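Local structure of beta-mannosidase (Trichoderma harzianum, 4CVU) at residues L74-R80 and G633-N637; I163-N167 and P186-V191; Y181-Y185 and P630-L634; I623-Y629 and S641-E647. The protein probably hydrolyses beta-mannosidic bonds as a family 2 glycoside hydrolase, releasing mannose from the non-reducing ends of beta-mannosides. All coordinates share one frame; numbering follows the deposited sequence.

Interaction 1 of 4, residues L74-R80 and G633-N637; sequences LNDFDLR and GLTRN. With NAG (2-acetamido-2-deoxy-beta-D-glucopyranose), chain L.
R636 lays its aliphatic stem over one face of the F77 ring, a CH-pi contact with CG 3.8 Å from the ring centroid and 17° off the normal. The chain runs on extended from CG to NE, and the guanidinium turns one face to F77 CD2, the two planes 33° apart. Beside it R80 is gripped firmly. Its guanidinium is sandwiched between F77 CD1 on one face and L634 CD2 on the other, the methyl over the centre, while NH1 donates to L634 O, which lies in the guanidinium plane (3.0 Å, 160° at the hydrogen). NH2 donates to a water that in turn donates to G633 O and T635 O, and NH2 has a charged partner in E184. The outer flank is looser: D78 brings OD1 to the guanidinium edge of R636, near its plane, in a long salt bridge to NH2 (3.6 Å), the side chains crossing at about a right angle, and L74 CD1 brushes NH1. R636 NH1 also makes a weak hydrogen bond to G65 O of the second subunit. The contact joins short helix 75-78 of the galactose-binding-like domain to the loop between helices 620-625 and 638-655, where N637 caps the start of the latter.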
# COMPACT_ATOMS: atom_id res chain seq x y z
N LEU A 74 -8.44 -3.35 -4.73
CA LEU A 74 -9.60 -3.93 -5.42
C LEU A 74 -10.61 -2.85 -5.72
O LEU A 74 -11.81 -3.11 -5.72
CB LEU A 74 -10.24 -5.07 -4.61
CG LEU A 74 -9.37 -6.33 -4.51
CD1 LEU A 74 -9.98 -7.24 -3.45
CD2 LEU A 74 -9.24 -7.06 -5.86
N ASN A 75 -10.11 -1.64 -6.00
CA ASN A 75 -10.95 -0.47 -6.32
C ASN A 75 -11.80 -0.59 -7.56
O ASN A 75 -12.75 0.17 -7.69
CB ASN A 75 -10.13 0.80 -6.46
CG ASN A 75 -9.77 1.43 -5.09
OD1 ASN A 75 -8.93 2.34 -5.04
ND2 ASN A 75 -10.33 0.95 -4.02
N ASP A 76 -11.46 -1.51 -8.46
CA ASP A 76 -12.32 -1.76 -9.62
C ASP A 76 -13.66 -2.21 -9.10
O ASP A 76 -14.66 -1.97 -9.73
CB ASP A 76 -11.74 -2.83 -10.57
CG ASP A 76 -12.35 -2.81 -11.94
OD1 ASP A 76 -12.77 -1.73 -12.37
OD2 ASP A 76 -12.41 -3.87 -12.63
N PHE A 77 -13.67 -2.90 -7.95
CA PHE A 77 -14.91 -3.34 -7.31
C PHE A 77 -15.44 -2.28 -6.37
O PHE A 77 -16.60 -1.84 -6.50
CB PHE A 77 -14.71 -4.69 -6.60
CG PHE A 77 -14.48 -5.82 -7.56
CD1 PHE A 77 -15.50 -6.27 -8.37
CD2 PHE A 77 -13.23 -6.38 -7.71
CE1 PHE A 77 -15.29 -7.29 -9.28
CE2 PHE A 77 -13.01 -7.40 -8.62
CZ PHE A 77 -14.04 -7.85 -9.41
N ASP A 78 -14.57 -1.85 -5.46
CA ASP A 78 -14.96 -1.03 -4.35
C ASP A 78 -15.46 0.35 -4.75
O ASP A 78 -16.18 0.99 -3.98
CB ASP A 78 -13.82 -0.84 -3.36
CG ASP A 78 -13.23 -2.17 -2.82
OD1 ASP A 78 -13.83 -3.24 -2.89
OD2 ASP A 78 -12.10 -2.11 -2.34
N LEU A 79 -15.07 0.83 -5.94
CA LEU A 79 -15.46 2.18 -6.39
C LEU A 79 -16.71 2.25 -7.29
O LEU A 79 -17.05 3.32 -7.80
CB LEU A 79 -14.29 2.87 -7.10
CG LEU A 79 -13.05 3.06 -6.23
CD1 LEU A 79 -12.03 3.81 -7.04
CD2 LEU A 79 -13.34 3.85 -4.96
N ARG A 80 -17.41 1.13 -7.46
CA ARG A 80 -18.53 1.09 -8.38
C ARG A 80 -19.71 1.99 -7.98
O ARG A 80 -20.49 2.41 -8.83
CB ARG A 80 -18.98 -0.35 -8.60
CG ARG A 80 -18.05 -1.12 -9.50
CD ARG A 80 -18.55 -2.53 -9.72
NE ARG A 80 -17.74 -3.23 -10.74
CZ ARG A 80 -17.74 -4.55 -10.88
NH1 ARG A 80 -18.54 -5.29 -10.10
NH2 ARG A 80 -16.97 -5.16 -11.80
N GLY A 633 -18.99 -9.84 -17.12
CA GLY A 633 -20.07 -9.32 -16.29
C GLY A 633 -19.51 -8.74 -15.02
O GLY A 633 -18.30 -8.45 -14.95
N LEU A 634 -20.35 -8.60 -14.01
CA LEU A 634 -19.99 -7.86 -12.81
C LEU A 634 -19.50 -8.71 -11.64
O LEU A 634 -19.22 -8.17 -10.59
CB LEU A 634 -21.17 -6.98 -12.39
CG LEU A 634 -21.53 -5.80 -13.30
CD1 LEU A 634 -22.82 -5.11 -12.84
CD2 LEU A 634 -20.42 -4.76 -13.37
N THR A 635 -19.36 -10.02 -11.80
CA THR A 635 -18.91 -10.85 -10.68
C THR A 635 -17.39 -10.72 -10.39
O THR A 635 -16.63 -10.23 -11.25
CB THR A 635 -19.20 -12.34 -10.91
OG1 THR A 635 -18.45 -12.81 -12.04
CG2 THR A 635 -20.69 -12.57 -11.13
N ARG A 636 -16.98 -11.16 -9.20
CA ARG A 636 -15.56 -11.36 -8.87
C ARG A 636 -15.18 -12.72 -9.41
O ARG A 636 -15.24 -13.73 -8.70
CB ARG A 636 -15.29 -11.30 -7.37
CG ARG A 636 -15.52 -9.94 -6.75
CD ARG A 636 -14.91 -9.84 -5.35
NE ARG A 636 -15.03 -8.48 -4.81
CZ ARG A 636 -14.29 -7.97 -3.83
NH1 ARG A 636 -13.35 -8.70 -3.23
NH2 ARG A 636 -14.50 -6.73 -3.42
N ASN A 637 -14.79 -12.75 -10.66
CA ASN A 637 -14.59 -13.99 -11.37
C ASN A 637 -13.13 -14.51 -11.22
O ASN A 637 -12.27 -14.30 -12.09
CB ASN A 637 -15.01 -13.79 -12.81
CG ASN A 637 -15.28 -15.08 -13.53
OD1 ASN A 637 -14.70 -16.11 -13.21
ND2 ASN A 637 -16.17 -15.03 -14.51
C1 NAG L . -15.93 -16.15 -17.74
C2 NAG L . -15.79 -17.37 -18.60
C3 NAG L . -17.14 -17.69 -19.23
C4 NAG L . -18.17 -17.82 -18.11
C5 NAG L . -18.15 -16.57 -17.23
C6 NAG L . -19.14 -16.64 -16.06
C7 NAG L . -13.86 -18.02 -20.00
C8 NAG L . -12.85 -17.59 -21.03
N2 NAG L . -14.76 -17.12 -19.59
O3 NAG L . -16.99 -18.89 -20.00
O4 NAG L . -19.48 -18.00 -18.62
O5 NAG L . -16.86 -16.41 -16.70
O6 NAG L . -18.84 -17.78 -15.30
O7 NAG L . -13.80 -19.16 -19.57
O HOH W 1 -16.66 -7.83 -12.80

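Interaction 2 of 4, residues I163-N167 and P186-V191; sequences INAIN and PNRQWV. With NAG (2-acetamido-2-deoxy-beta-D-glucopyranose), chain J.
N164 OD1 is held by two donors, the side-chain amide of N187 and a water. The amide bond, ND2 to OD1, is 3.0 Å long with 154° at the hydrogen; it lies in the plane of the N187 amide but tilts 30° from that of N164, the two amides standing nearly perpendicular. The water donates as well to P186 O, tying the helix to the loop a second time. Apolar packing fills the buried side. I163 directs CG2 against V191 CG1 (3.6 Å), while CG1, placed between backbone N and carbonyl carbon (chi1 63°), reaches N187 CB and carries CD1 to P186 O. I166 drops CG2 over one face of W190, 3.9 Å from the centroid of the five-membered ring. N167 packs CB and CG against N187 OD1 and reaches W190 NE1 through its carbonyl and a second water at the indole edge. Its ND2 is joined to C1 of the N-acetylglucosamine, an N-glycosidic linkage at an N-A-S sequon, and the sugar methyl C8 comes within 3.4 Å of P186 CB. Helix 159-168 is thus packed on 3-10 turn 188-190 within the galactose-binding-like domain. The glycan-bearing asparagine is itself buried here, its OD1 accepting from the water.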
# COMPACT_ATOMS: atom_id res chain seq x y z
N ILE A 163 -27.55 3.17 -20.25
CA ILE A 163 -27.47 2.08 -21.27
C ILE A 163 -28.28 0.83 -20.88
O ILE A 163 -28.78 0.09 -21.77
CB ILE A 163 -26.03 1.67 -21.66
CG1 ILE A 163 -25.27 1.09 -20.45
CG2 ILE A 163 -25.32 2.85 -22.30
CD1 ILE A 163 -23.76 1.01 -20.59
N ASN A 164 -28.40 0.56 -19.58
CA ASN A 164 -29.30 -0.49 -19.14
C ASN A 164 -30.76 -0.13 -19.48
O ASN A 164 -31.49 -0.99 -19.96
CB ASN A 164 -29.13 -0.82 -17.65
CG ASN A 164 -27.79 -1.46 -17.36
OD1 ASN A 164 -27.06 -1.83 -18.26
ND2 ASN A 164 -27.46 -1.59 -16.10
N ALA A 165 -31.14 1.12 -19.28
CA ALA A 165 -32.50 1.59 -19.57
C ALA A 165 -32.79 1.55 -21.07
O ALA A 165 -33.87 1.13 -21.48
CB ALA A 165 -32.72 3.00 -19.00
N ILE A 166 -31.81 1.96 -21.88
CA ILE A 166 -31.92 1.86 -23.34
C ILE A 166 -32.14 0.41 -23.76
O ILE A 166 -33.06 0.10 -24.56
CB ILE A 166 -30.67 2.41 -24.07
CG1 ILE A 166 -30.63 3.93 -23.98
CG2 ILE A 166 -30.65 1.96 -25.52
CD1 ILE A 166 -29.34 4.57 -24.45
N ASN A 167 -31.30 -0.48 -23.25
CA ASN A 167 -31.37 -1.88 -23.66
C ASN A 167 -32.70 -2.58 -23.24
O ASN A 167 -33.19 -3.46 -23.94
CB ASN A 167 -30.20 -2.68 -23.13
CG ASN A 167 -30.38 -4.15 -23.40
OD1 ASN A 167 -30.14 -4.63 -24.50
ND2 ASN A 167 -30.85 -4.87 -22.38
N PRO A 186 -22.34 -4.52 -19.07
CA PRO A 186 -23.02 -4.85 -20.31
C PRO A 186 -23.55 -3.63 -21.02
O PRO A 186 -23.60 -2.55 -20.46
CB PRO A 186 -24.23 -5.64 -19.82
CG PRO A 186 -24.52 -5.03 -18.48
CD PRO A 186 -23.17 -4.81 -17.89
N ASN A 187 -23.98 -3.82 -22.25
CA ASN A 187 -24.69 -2.81 -23.02
C ASN A 187 -23.91 -1.64 -23.62
O ASN A 187 -24.54 -0.71 -24.07
CB ASN A 187 -25.93 -2.29 -22.28
CG ASN A 187 -26.94 -3.37 -21.98
OD1 ASN A 187 -27.27 -4.19 -22.82
ND2 ASN A 187 -27.35 -3.42 -20.77
N ARG A 188 -22.58 -1.72 -23.66
CA ARG A 188 -21.72 -0.64 -24.11
C ARG A 188 -21.94 -0.23 -25.57
O ARG A 188 -21.61 0.85 -25.97
CB ARG A 188 -20.24 -0.97 -23.87
CG ARG A 188 -19.64 -1.96 -24.82
CD ARG A 188 -18.27 -2.52 -24.40
NE ARG A 188 -17.91 -3.77 -25.08
CZ ARG A 188 -17.31 -3.83 -26.26
NH1 ARG A 188 -17.05 -2.73 -26.87
NH2 ARG A 188 -16.98 -4.97 -26.84
N GLN A 189 -22.51 -1.12 -26.37
CA GLN A 189 -22.73 -0.82 -27.77
C GLN A 189 -23.68 0.38 -27.97
O GLN A 189 -23.69 1.00 -29.05
CB GLN A 189 -23.25 -2.08 -28.50
CG GLN A 189 -24.69 -2.49 -28.22
CD GLN A 189 -24.84 -3.42 -27.04
OE1 GLN A 189 -24.02 -3.42 -26.10
NE2 GLN A 189 -25.94 -4.20 -27.03
N TRP A 190 -24.46 0.69 -26.94
CA TRP A 190 -25.50 1.74 -27.02
C TRP A 190 -24.98 3.14 -26.73
O TRP A 190 -25.71 4.10 -26.91
CB TRP A 190 -26.70 1.42 -26.08
CG TRP A 190 -27.54 0.37 -26.66
CD1 TRP A 190 -27.63 -0.93 -26.26
CD2 TRP A 190 -28.34 0.49 -27.83
NE1 TRP A 190 -28.47 -1.63 -27.09
CE2 TRP A 190 -28.91 -0.77 -28.07
CE3 TRP A 190 -28.67 1.56 -28.68
CZ2 TRP A 190 -29.78 -1.00 -29.14
CZ3 TRP A 190 -29.54 1.33 -29.73
CH2 TRP A 190 -30.08 0.06 -29.96
N VAL A 191 -23.73 3.26 -26.31
CA VAL A 191 -23.22 4.59 -25.92
C VAL A 191 -21.94 4.97 -26.65
O VAL A 191 -21.01 4.19 -26.72
CB VAL A 191 -23.05 4.72 -24.40
CG1 VAL A 191 -22.17 3.60 -23.83
CG2 VAL A 191 -22.47 6.08 -24.04
C1 NAG J . -31.20 -6.27 -22.51
C2 NAG J . -30.87 -7.20 -21.35
C3 NAG J . -31.47 -8.59 -21.46
C4 NAG J . -32.96 -8.56 -21.84
C5 NAG J . -33.22 -7.55 -22.95
C6 NAG J . -34.73 -7.40 -23.21
C7 NAG J . -28.77 -6.85 -20.20
C8 NAG J . -27.30 -7.11 -20.23
N2 NAG J . -29.43 -7.35 -21.24
O3 NAG J . -31.31 -9.19 -20.19
O4 NAG J . -33.30 -9.84 -22.32
O5 NAG J . -32.63 -6.28 -22.66
O6 NAG J . -35.18 -6.08 -22.98
O7 NAG J . -29.28 -6.21 -19.26
O HOH W 2 -24.13 -1.54 -17.90
O HOH W 3 -29.23 -4.35 -27.19

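Interaction 3 of 4, residues Y181-Y185 and P630-L634; sequences YPFEY and PAGGL. With NAG (2-acetamido-2-deoxy-beta-D-glucopyranose), chain L.
F183 O accepts the backbone N-H of G633 (N to O 3.1 Å), a fairly straight bond (161° at the hydrogen) that arrives from well above the carbonyl plane. Around it the two segments touch backbone to backbone: G632 CA points a hydrogen at P182 O (3.3 Å), and E184 and G633 exchange CA-H...O contacts in both directions. At G632 there is no room for a side chain, since Y181 OH lies 3.1 Å from CA; G633 has backbone angles that leave none beside the preceding carbonyl. The next shell is apolar. P630 CG rests against F183 CD1 at 3.6 Å, coming obliquely to the ring, and L634 CD2 sits over one face of Y185, offset toward the rim. Swung away from its backbone N (chi1 -180°), Y181 brings its hydroxyl to a water that donates to P630 O and accepts from N2 of the N-acetylglucosamine, so sugar, tyrosine and loop share one water. Farther out, W200 stacks on the F183 ring, E184 packs on H627, and N637 ND2 holds A631 O. This irregular, proline- and glycine-rich loop-to-loop junction joins the galactose-binding-like domain of a family 2 glycosidase to the loop between helices 620-625 and 638-655.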
# COMPACT_ATOMS: atom_id res chain seq x y z
N TYR A 181 -21.42 -9.98 -25.43
CA TYR A 181 -20.80 -10.49 -24.22
C TYR A 181 -19.93 -9.41 -23.59
O TYR A 181 -19.06 -8.87 -24.26
CB TYR A 181 -19.94 -11.69 -24.58
CG TYR A 181 -19.24 -12.31 -23.40
CD1 TYR A 181 -19.94 -12.93 -22.40
CD2 TYR A 181 -17.85 -12.31 -23.33
CE1 TYR A 181 -19.29 -13.53 -21.32
CE2 TYR A 181 -17.20 -12.88 -22.26
CZ TYR A 181 -17.92 -13.48 -21.27
OH TYR A 181 -17.22 -14.06 -20.24
N PRO A 182 -20.18 -9.07 -22.33
CA PRO A 182 -19.39 -7.98 -21.76
C PRO A 182 -18.01 -8.38 -21.24
O PRO A 182 -17.68 -9.58 -21.21
CB PRO A 182 -20.22 -7.52 -20.57
CG PRO A 182 -21.07 -8.67 -20.18
CD PRO A 182 -21.11 -9.65 -21.35
N PHE A 183 -17.24 -7.37 -20.83
CA PHE A 183 -16.01 -7.54 -20.08
C PHE A 183 -16.41 -7.40 -18.63
O PHE A 183 -16.34 -8.36 -17.86
CB PHE A 183 -14.95 -6.48 -20.49
CG PHE A 183 -14.30 -6.75 -21.83
CD1 PHE A 183 -13.23 -7.61 -21.93
CD2 PHE A 183 -14.76 -6.15 -22.98
CE1 PHE A 183 -12.63 -7.87 -23.15
CE2 PHE A 183 -14.17 -6.41 -24.22
CZ PHE A 183 -13.11 -7.26 -24.29
N GLU A 184 -16.87 -6.20 -18.28
CA GLU A 184 -17.49 -5.99 -16.99
C GLU A 184 -18.93 -5.48 -17.18
O GLU A 184 -19.84 -6.30 -17.10
CB GLU A 184 -16.61 -5.11 -16.09
CG GLU A 184 -15.35 -5.86 -15.67
CD GLU A 184 -14.33 -5.02 -14.94
OE1 GLU A 184 -14.63 -4.51 -13.83
OE2 GLU A 184 -13.21 -4.85 -15.49
N TYR A 185 -19.14 -4.18 -17.41
CA TYR A 185 -20.51 -3.67 -17.68
C TYR A 185 -21.07 -4.14 -19.02
O TYR A 185 -20.36 -4.15 -20.00
CB TYR A 185 -20.58 -2.16 -17.67
CG TYR A 185 -20.31 -1.58 -16.32
CD1 TYR A 185 -21.33 -1.45 -15.37
CD2 TYR A 185 -19.03 -1.20 -15.95
CE1 TYR A 185 -21.09 -0.92 -14.11
CE2 TYR A 185 -18.77 -0.66 -14.69
CZ TYR A 185 -19.78 -0.52 -13.78
OH TYR A 185 -19.49 0.01 -12.55
N PRO A 630 -11.49 -12.14 -18.95
CA PRO A 630 -12.36 -11.20 -18.28
C PRO A 630 -13.61 -11.89 -17.67
O PRO A 630 -13.96 -13.04 -18.00
CB PRO A 630 -12.70 -10.20 -19.37
CG PRO A 630 -12.54 -10.92 -20.65
CD PRO A 630 -11.63 -12.09 -20.42
N ALA A 631 -14.23 -11.17 -16.77
CA ALA A 631 -15.26 -11.69 -15.90
C ALA A 631 -16.56 -12.03 -16.65
O ALA A 631 -17.34 -12.86 -16.19
CB ALA A 631 -15.52 -10.68 -14.77
N GLY A 632 -16.78 -11.40 -17.80
CA GLY A 632 -18.00 -11.56 -18.55
C GLY A 632 -19.20 -10.92 -17.86
O GLY A 632 -20.30 -11.43 -17.96
N GLY A 633 -18.99 -9.84 -17.12
CA GLY A 633 -20.07 -9.32 -16.29
C GLY A 633 -19.51 -8.74 -15.02
O GLY A 633 -18.30 -8.45 -14.95
N LEU A 634 -20.35 -8.60 -14.01
CA LEU A 634 -19.99 -7.86 -12.81
C LEU A 634 -19.50 -8.71 -11.64
O LEU A 634 -19.22 -8.17 -10.59
CB LEU A 634 -21.17 -6.98 -12.39
CG LEU A 634 -21.53 -5.80 -13.30
CD1 LEU A 634 -22.82 -5.11 -12.84
CD2 LEU A 634 -20.42 -4.76 -13.37
C1 NAG L . -15.93 -16.15 -17.74
C2 NAG L . -15.79 -17.37 -18.60
C3 NAG L . -17.14 -17.69 -19.23
C4 NAG L . -18.17 -17.82 -18.11
C5 NAG L . -18.15 -16.57 -17.23
C6 NAG L . -19.14 -16.64 -16.06
C7 NAG L . -13.86 -18.02 -20.00
C8 NAG L . -12.85 -17.59 -21.03
N2 NAG L . -14.76 -17.12 -19.59
O3 NAG L . -16.99 -18.89 -20.00
O4 NAG L . -19.48 -18.00 -18.62
O5 NAG L . -16.86 -16.41 -16.70
O6 NAG L . -18.84 -17.78 -15.30
O7 NAG L . -13.80 -19.16 -19.57
O HOH W 4 -14.38 -14.27 -20.42

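Interaction 4 of 4, residues I623-Y629 and S641-E647; sequences ILRNHHY and STLGQVE. With NAG (2-acetamido-2-deoxy-beta-D-glucopyranose), chain L; NAG (2-acetamido-2-deoxy-beta-D-glucopyranose), chain B; NAG (2-acetamido-2-deoxy-beta-D-glucopyranose), chain C.
E647 joins two aromatic residues: OE2 accepts a hydrogen bond from Y629 OH on its syn lone pair (2.7 Å), in the plane of the phenol ring, while OE1 accepts a weak bond from H628 NE2. H628 CE1 lies over one face of the Y629 ring. Among the uncharged bonds, S641 OG donates to N626 O nearly along the C=O axis (2.7 Å) and takes two waters, one shared with L624 O, one with Y629 O. Bent at chi2 (-60°), Q645 brings OE1 back to N626 ND2, which meets its lone pair at 2.9 Å, the amides almost perpendicular. N626 OD1 closes an Asx turn on H628 N, shaping the turn from helix 620-625 to the cis peptide before Y629, beside helix 638-655. G644, lacking a side chain, makes a CA-H...O contact with H628 O (3.0 Å). L643 CB presses obliquely on Y629 CD1, and I623 CG1 rests on Q645 CG. C8 of the chain L N-acetylglucosamine lies 3.7 Å from Y629 CD2; V646 and T642 touch the chain B sugar.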
# COMPACT_ATOMS: atom_id res chain seq x y z
N ILE A 623 -4.57 -11.87 -8.56
CA ILE A 623 -5.42 -12.66 -9.47
C ILE A 623 -6.58 -11.80 -9.97
O ILE A 623 -6.85 -11.76 -11.18
CB ILE A 623 -6.00 -13.90 -8.78
CG1 ILE A 623 -4.92 -14.95 -8.59
CG2 ILE A 623 -7.16 -14.48 -9.58
CD1 ILE A 623 -5.28 -15.96 -7.50
N LEU A 624 -7.24 -11.09 -9.04
CA LEU A 624 -8.42 -10.29 -9.42
C LEU A 624 -8.09 -9.13 -10.35
O LEU A 624 -8.96 -8.59 -11.01
CB LEU A 624 -9.21 -9.80 -8.19
CG LEU A 624 -10.07 -10.91 -7.54
CD1 LEU A 624 -10.75 -10.46 -6.26
CD2 LEU A 624 -11.09 -11.44 -8.54
N ARG A 625 -6.81 -8.75 -10.41
CA ARG A 625 -6.37 -7.69 -11.33
C ARG A 625 -5.94 -8.24 -12.68
O ARG A 625 -5.72 -7.48 -13.63
CB ARG A 625 -5.27 -6.89 -10.69
CG ARG A 625 -5.77 -6.01 -9.55
CD ARG A 625 -4.62 -5.45 -8.76
NE ARG A 625 -3.97 -4.37 -9.50
CZ ARG A 625 -4.24 -3.07 -9.36
NH1 ARG A 625 -5.18 -2.64 -8.52
NH2 ARG A 625 -3.63 -2.17 -10.11
N ASN A 626 -5.88 -9.55 -12.81
CA ASN A 626 -5.62 -10.16 -14.11
C ASN A 626 -6.96 -10.28 -14.82
O ASN A 626 -7.82 -11.09 -14.39
CB ASN A 626 -5.01 -11.54 -13.96
CG ASN A 626 -4.55 -12.11 -15.29
OD1 ASN A 626 -4.92 -11.62 -16.38
ND2 ASN A 626 -3.66 -13.06 -15.21
N HIS A 627 -7.16 -9.48 -15.88
CA HIS A 627 -8.40 -9.55 -16.60
C HIS A 627 -8.31 -10.42 -17.81
O HIS A 627 -9.20 -10.39 -18.64
CB HIS A 627 -8.94 -8.16 -16.92
CG HIS A 627 -9.41 -7.42 -15.71
ND1 HIS A 627 -9.84 -6.11 -15.74
CD2 HIS A 627 -9.55 -7.82 -14.42
CE1 HIS A 627 -10.22 -5.73 -14.54
NE2 HIS A 627 -10.05 -6.74 -13.72
N HIS A 628 -7.23 -11.17 -17.91
CA HIS A 628 -7.11 -12.24 -18.91
C HIS A 628 -7.33 -13.54 -18.15
O HIS A 628 -6.39 -14.04 -17.55
CB HIS A 628 -5.70 -12.23 -19.54
CG HIS A 628 -5.52 -13.27 -20.62
ND1 HIS A 628 -6.37 -13.35 -21.71
CD2 HIS A 628 -4.57 -14.21 -20.81
CE1 HIS A 628 -5.96 -14.33 -22.51
NE2 HIS A 628 -4.87 -14.87 -21.98
N TYR A 629 -8.55 -14.11 -18.12
CA TYR A 629 -9.67 -13.78 -18.97
C TYR A 629 -10.72 -12.97 -18.23
O TYR A 629 -10.87 -13.11 -17.03
CB TYR A 629 -10.33 -15.06 -19.47
CG TYR A 629 -9.46 -15.79 -20.43
CD1 TYR A 629 -8.36 -16.49 -19.99
CD2 TYR A 629 -9.71 -15.73 -21.80
CE1 TYR A 629 -7.53 -17.15 -20.88
CE2 TYR A 629 -8.90 -16.39 -22.70
CZ TYR A 629 -7.80 -17.09 -22.24
OH TYR A 629 -6.98 -17.73 -23.11
N SER A 641 -9.99 -15.27 -14.23
CA SER A 641 -8.71 -14.65 -14.02
C SER A 641 -7.59 -15.67 -13.85
O SER A 641 -6.47 -15.49 -14.37
CB SER A 641 -8.79 -13.73 -12.81
OG SER A 641 -9.65 -12.64 -13.14
N THR A 642 -7.90 -16.75 -13.12
CA THR A 642 -6.95 -17.81 -12.84
C THR A 642 -6.45 -18.48 -14.14
O THR A 642 -5.33 -18.98 -14.20
CB THR A 642 -7.55 -18.84 -11.85
OG1 THR A 642 -7.63 -18.23 -10.56
CG2 THR A 642 -6.69 -20.10 -11.73
N LEU A 643 -7.27 -18.46 -15.18
CA LEU A 643 -6.88 -19.09 -16.45
C LEU A 643 -5.63 -18.37 -16.97
O LEU A 643 -4.76 -18.99 -17.57
CB LEU A 643 -7.99 -19.01 -17.47
CG LEU A 643 -9.22 -19.85 -17.11
CD1 LEU A 643 -10.43 -19.38 -17.88
CD2 LEU A 643 -8.92 -21.33 -17.41
N GLY A 644 -5.54 -17.06 -16.72
CA GLY A 644 -4.39 -16.31 -17.21
C GLY A 644 -3.18 -16.59 -16.37
O GLY A 644 -2.07 -16.73 -16.92
N GLN A 645 -3.37 -16.52 -15.03
CA GLN A 645 -2.37 -16.97 -14.07
C GLN A 645 -1.73 -18.31 -14.47
O GLN A 645 -0.50 -18.48 -14.40
CB GLN A 645 -2.97 -17.10 -12.68
CG GLN A 645 -3.50 -15.81 -12.10
CD GLN A 645 -2.43 -14.76 -11.99
OE1 GLN A 645 -2.36 -13.82 -12.78
NE2 GLN A 645 -1.57 -14.93 -11.02
N VAL A 646 -2.56 -19.24 -14.90
CA VAL A 646 -2.11 -20.57 -15.31
C VAL A 646 -1.29 -20.52 -16.60
O VAL A 646 -0.28 -21.20 -16.72
CB VAL A 646 -3.28 -21.56 -15.43
CG1 VAL A 646 -2.88 -22.87 -16.14
CG2 VAL A 646 -3.82 -21.86 -14.04
N GLU A 647 -1.72 -19.73 -17.57
CA GLU A 647 -0.94 -19.58 -18.83
C GLU A 647 0.48 -19.12 -18.53
O GLU A 647 1.46 -19.66 -19.03
CB GLU A 647 -1.63 -18.65 -19.81
CG GLU A 647 -2.86 -19.25 -20.51
CD GLU A 647 -3.66 -18.22 -21.31
OE1 GLU A 647 -3.27 -17.02 -21.35
OE2 GLU A 647 -4.69 -18.59 -21.93
C1 NAG L . -15.93 -16.15 -17.74
C2 NAG L . -15.79 -17.37 -18.60
C3 NAG L . -17.14 -17.69 -19.23
C4 NAG L . -18.17 -17.82 -18.11
C5 NAG L . -18.15 -16.57 -17.23
C6 NAG L . -19.14 -16.64 -16.06
C7 NAG L . -13.86 -18.02 -20.00
C8 NAG L . -12.85 -17.59 -21.03
N2 NAG L . -14.76 -17.12 -19.59
O3 NAG L . -16.99 -18.89 -20.00
O4 NAG L . -19.48 -18.00 -18.62
O5 NAG L . -16.86 -16.41 -16.70
O6 NAG L . -18.84 -17.78 -15.30
O7 NAG L . -13.80 -19.16 -19.57
C1 NAG B . -1.24 -20.15 -9.37
C2 NAG B . -0.10 -21.12 -9.61
C3 NAG B . -0.44 -22.19 -10.65
C4 NAG B . -1.81 -22.83 -10.44
C5 NAG B . -2.80 -21.72 -10.26
C6 NAG B . -4.22 -22.24 -10.02
C7 NAG B . 2.15 -20.22 -9.30
C8 NAG B . 3.35 -19.57 -9.92
N2 NAG B . 1.10 -20.44 -10.07
O3 NAG B . 0.55 -23.18 -10.65
O4 NAG B . -2.22 -23.58 -11.57
O5 NAG B . -2.43 -20.89 -9.18
O6 NAG B . -4.25 -23.05 -8.86
O7 NAG B . 2.19 -20.56 -8.11
C1 NAG C . -1.84 -24.96 -11.54
C2 NAG C . -2.83 -25.71 -12.44
C3 NAG C . -2.44 -27.16 -12.62
C4 NAG C . -1.00 -27.26 -13.07
C5 NAG C . -0.12 -26.52 -12.08
C6 NAG C . 1.34 -26.54 -12.54
C7 NAG C . -5.23 -25.20 -12.50
C8 NAG C . -6.50 -25.16 -11.72
N2 NAG C . -4.14 -25.64 -11.85
O3 NAG C . -3.25 -27.69 -13.63
O4 NAG C . -0.62 -28.62 -13.14
O5 NAG C . -0.52 -25.16 -11.99
O6 NAG C . 2.07 -25.67 -11.71
O7 NAG C . -5.23 -24.87 -13.69
O HOH W 5 -10.80 -10.25 -12.06
O HOH W 6 -12.28 -12.86 -14.71

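Overall arrangement
Interactions 1, 3 and 4 all engage the region between helices 620-625 and 638-655. Interactions 1 and 3 share G633 and L634 and bring different parts of the galactose-binding-like domain to that loop, whereas interaction 4 packs the end of helix 620-625 and the turn after it on helix 638-655. Interaction 2 lies within the galactose-binding-like domain, its centre about 27 Å from that of interaction 4. It is the buried contact, combining isoleucine, valine and tryptophan packing with an asparagine cluster; interaction 4 is partly buried and richer in side-chain hydrogen bonds. The two surface contacts differ again, arginine and phenylalanine carrying interaction 1 and bare backbone much of interaction 3. One N-acetylglucosamine borders interactions 1, 3 and 4.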